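PDB 3Q9T: choline dehydrogenase and related flavoproteins from Aspergillus oryzae, which probably oxidises formate as a formate oxidase of the glucose-methanol-choline oxidoreductase family, carrying its FAD as 8-formyl-FAD. Local coordinates for residues G357-D362 and F392-V397. Residues are numbered along the deposited sequence; the frame is centred on the assembly and turned at random.
Sequences GFPRID and FELDFV
Gly357 and Leu394 pair across two antiparallel strands as a hydrogen-bonded pair: Gly357 N donates to Leu394 O at 2.8 Å, and Leu394 N returns a bond to Gly357 O at 2.7 Å. Beyond Phe358 the first strand gives way to a loop, and the pairing fades into a weak bond from Phe392 N to Pro359 O.

Glu393 is the side chain to follow. Its CG stands anti to the backbone N (chi1 163°) and the chain stays extended, which lays it alongside the Phe358 ring, both pointing the same way. CB starts 3.5 Å from Phe358 CE2; CG and CD continue past CE2 and CZ; and OE2 ends 3.5 Å from Phe358 CE2, with the carboxylate turned 62° to the ring. OE2 also accepts a hydrogen bond from the backbone N of Arg553, whose guanidinium forms a salt bridge with Asp395. The other oxygen, Glu393 OE1, lies 2.5 Å from Asp395 OD1. Phe358 CA, for its part, makes a CA-H...O contact with Phe392 O.

The face bearing Leu394 is apolar. Leu394 CD1 meets Pro359 CG at 3.7 Å, and Phe466 of helix 454-473 packs against both residues. Farther along, Ile361 CD1 comes in at the edge of the Phe392 ring, near its plane, 3.6 Å from CE2.

The two strands belong to a large mixed sheet, and strand 415-423 flanks 392-397. One side of this pairing is thus greasy, while the other carries two buried acids, Glu393 and Asp395. The Glu393 side chain lies about 7 Å from the bound 8-formyl-FAD. Arg553 serves both acids, its amide Glu393 and its guanidinium Asp395; with their oxygens so close, the two probably share a proton, and the pair would then carry less than two negative charges.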
# COMPACT_ATOMS: atom_id res chain seq x y z
N GLY A 357 20.99 1.57 21.15
CA GLY A 357 21.06 0.29 21.85
C GLY A 357 21.13 -0.95 20.98
O GLY A 357 20.42 -1.09 19.98
N PHE A 358 21.99 -1.89 21.36
CA PHE A 358 22.13 -3.13 20.61
C PHE A 358 21.90 -4.36 21.49
O PHE A 358 22.84 -5.05 21.88
CB PHE A 358 23.51 -3.19 19.92
CG PHE A 358 23.73 -2.09 18.92
CD1 PHE A 358 24.44 -0.95 19.27
CD2 PHE A 358 23.22 -2.18 17.63
CE1 PHE A 358 24.64 0.06 18.34
CE2 PHE A 358 23.43 -1.19 16.70
CZ PHE A 358 24.14 -0.06 17.05
N PRO A 359 20.64 -4.63 21.82
CA PRO A 359 20.33 -5.70 22.76
C PRO A 359 20.06 -7.03 22.08
O PRO A 359 19.80 -7.07 20.88
CB PRO A 359 19.03 -5.22 23.39
CG PRO A 359 18.34 -4.54 22.24
CD PRO A 359 19.44 -3.84 21.48
N ARG A 360 20.14 -8.10 22.85
CA ARG A 360 19.50 -9.35 22.48
C ARG A 360 18.23 -9.42 23.32
O ARG A 360 18.10 -8.71 24.33
CB ARG A 360 20.41 -10.56 22.77
CG ARG A 360 21.62 -10.64 21.83
CD ARG A 360 22.43 -11.92 22.05
NE ARG A 360 21.63 -13.12 21.83
CZ ARG A 360 21.64 -13.82 20.70
NH1 ARG A 360 22.44 -13.46 19.70
NH2 ARG A 360 20.87 -14.89 20.58
N ILE A 361 17.28 -10.24 22.90
CA ILE A 361 16.00 -10.32 23.60
C ILE A 361 15.62 -11.78 23.75
O ILE A 361 14.45 -12.15 23.63
CB ILE A 361 14.91 -9.54 22.86
CG1 ILE A 361 14.68 -10.13 21.47
CG2 ILE A 361 15.29 -8.05 22.75
CD1 ILE A 361 13.29 -9.83 20.94
N ASP A 362 16.63 -12.61 24.00
CA ASP A 362 16.40 -14.04 24.19
C ASP A 362 15.25 -14.34 25.16
O ASP A 362 14.41 -15.20 24.91
CB ASP A 362 17.69 -14.73 24.63
CG ASP A 362 18.79 -14.62 23.59
OD1 ASP A 362 18.90 -15.53 22.73
OD2 ASP A 362 19.51 -13.60 23.59
N PHE A 392 18.56 -6.37 17.83
CA PHE A 392 18.05 -5.07 17.41
C PHE A 392 19.08 -3.97 17.48
O PHE A 392 20.05 -4.05 18.23
CB PHE A 392 16.85 -4.65 18.25
CG PHE A 392 15.63 -5.49 18.00
CD1 PHE A 392 14.66 -5.07 17.10
CD2 PHE A 392 15.48 -6.72 18.65
CE1 PHE A 392 13.54 -5.87 16.86
CE2 PHE A 392 14.37 -7.52 18.42
CZ PHE A 392 13.40 -7.10 17.52
N GLU A 393 18.87 -2.95 16.65
CA GLU A 393 19.42 -1.63 16.92
C GLU A 393 18.23 -0.79 17.34
O GLU A 393 17.24 -0.68 16.61
CB GLU A 393 20.10 -1.00 15.70
CG GLU A 393 20.30 0.51 15.85
CD GLU A 393 21.22 1.14 14.79
OE1 GLU A 393 21.31 2.39 14.75
OE2 GLU A 393 21.86 0.40 14.01
N LEU A 394 18.32 -0.24 18.54
CA LEU A 394 17.29 0.66 19.06
C LEU A 394 17.79 2.10 19.04
O LEU A 394 18.65 2.48 19.83
CB LEU A 394 16.90 0.25 20.47
CG LEU A 394 16.42 -1.18 20.56
CD1 LEU A 394 16.11 -1.58 22.02
CD2 LEU A 394 15.20 -1.35 19.65
N ASP A 395 17.25 2.88 18.11
CA ASP A 395 17.59 4.28 18.00
C ASP A 395 16.62 5.13 18.76
O ASP A 395 15.41 5.09 18.50
CB ASP A 395 17.62 4.71 16.53
CG ASP A 395 18.53 3.85 15.69
OD1 ASP A 395 19.69 3.62 16.13
OD2 ASP A 395 18.08 3.38 14.63
N PHE A 396 17.15 5.90 19.70
CA PHE A 396 16.33 6.78 20.50
C PHE A 396 16.44 8.21 20.01
O PHE A 396 17.25 8.98 20.51
CB PHE A 396 16.74 6.65 21.96
CG PHE A 396 16.64 5.25 22.47
CD1 PHE A 396 15.42 4.74 22.89
CD2 PHE A 396 17.75 4.43 22.50
CE1 PHE A 396 15.31 3.44 23.34
CE2 PHE A 396 17.65 3.12 22.95
CZ PHE A 396 16.43 2.62 23.37
N VAL A 397 15.61 8.55 19.03
CA VAL A 397 15.66 9.87 18.41
C VAL A 397 14.92 10.83 19.33
O VAL A 397 13.78 10.57 19.71
CB VAL A 397 15.00 9.86 17.02
CG1 VAL A 397 15.09 11.22 16.37
CG2 VAL A 397 15.65 8.81 16.15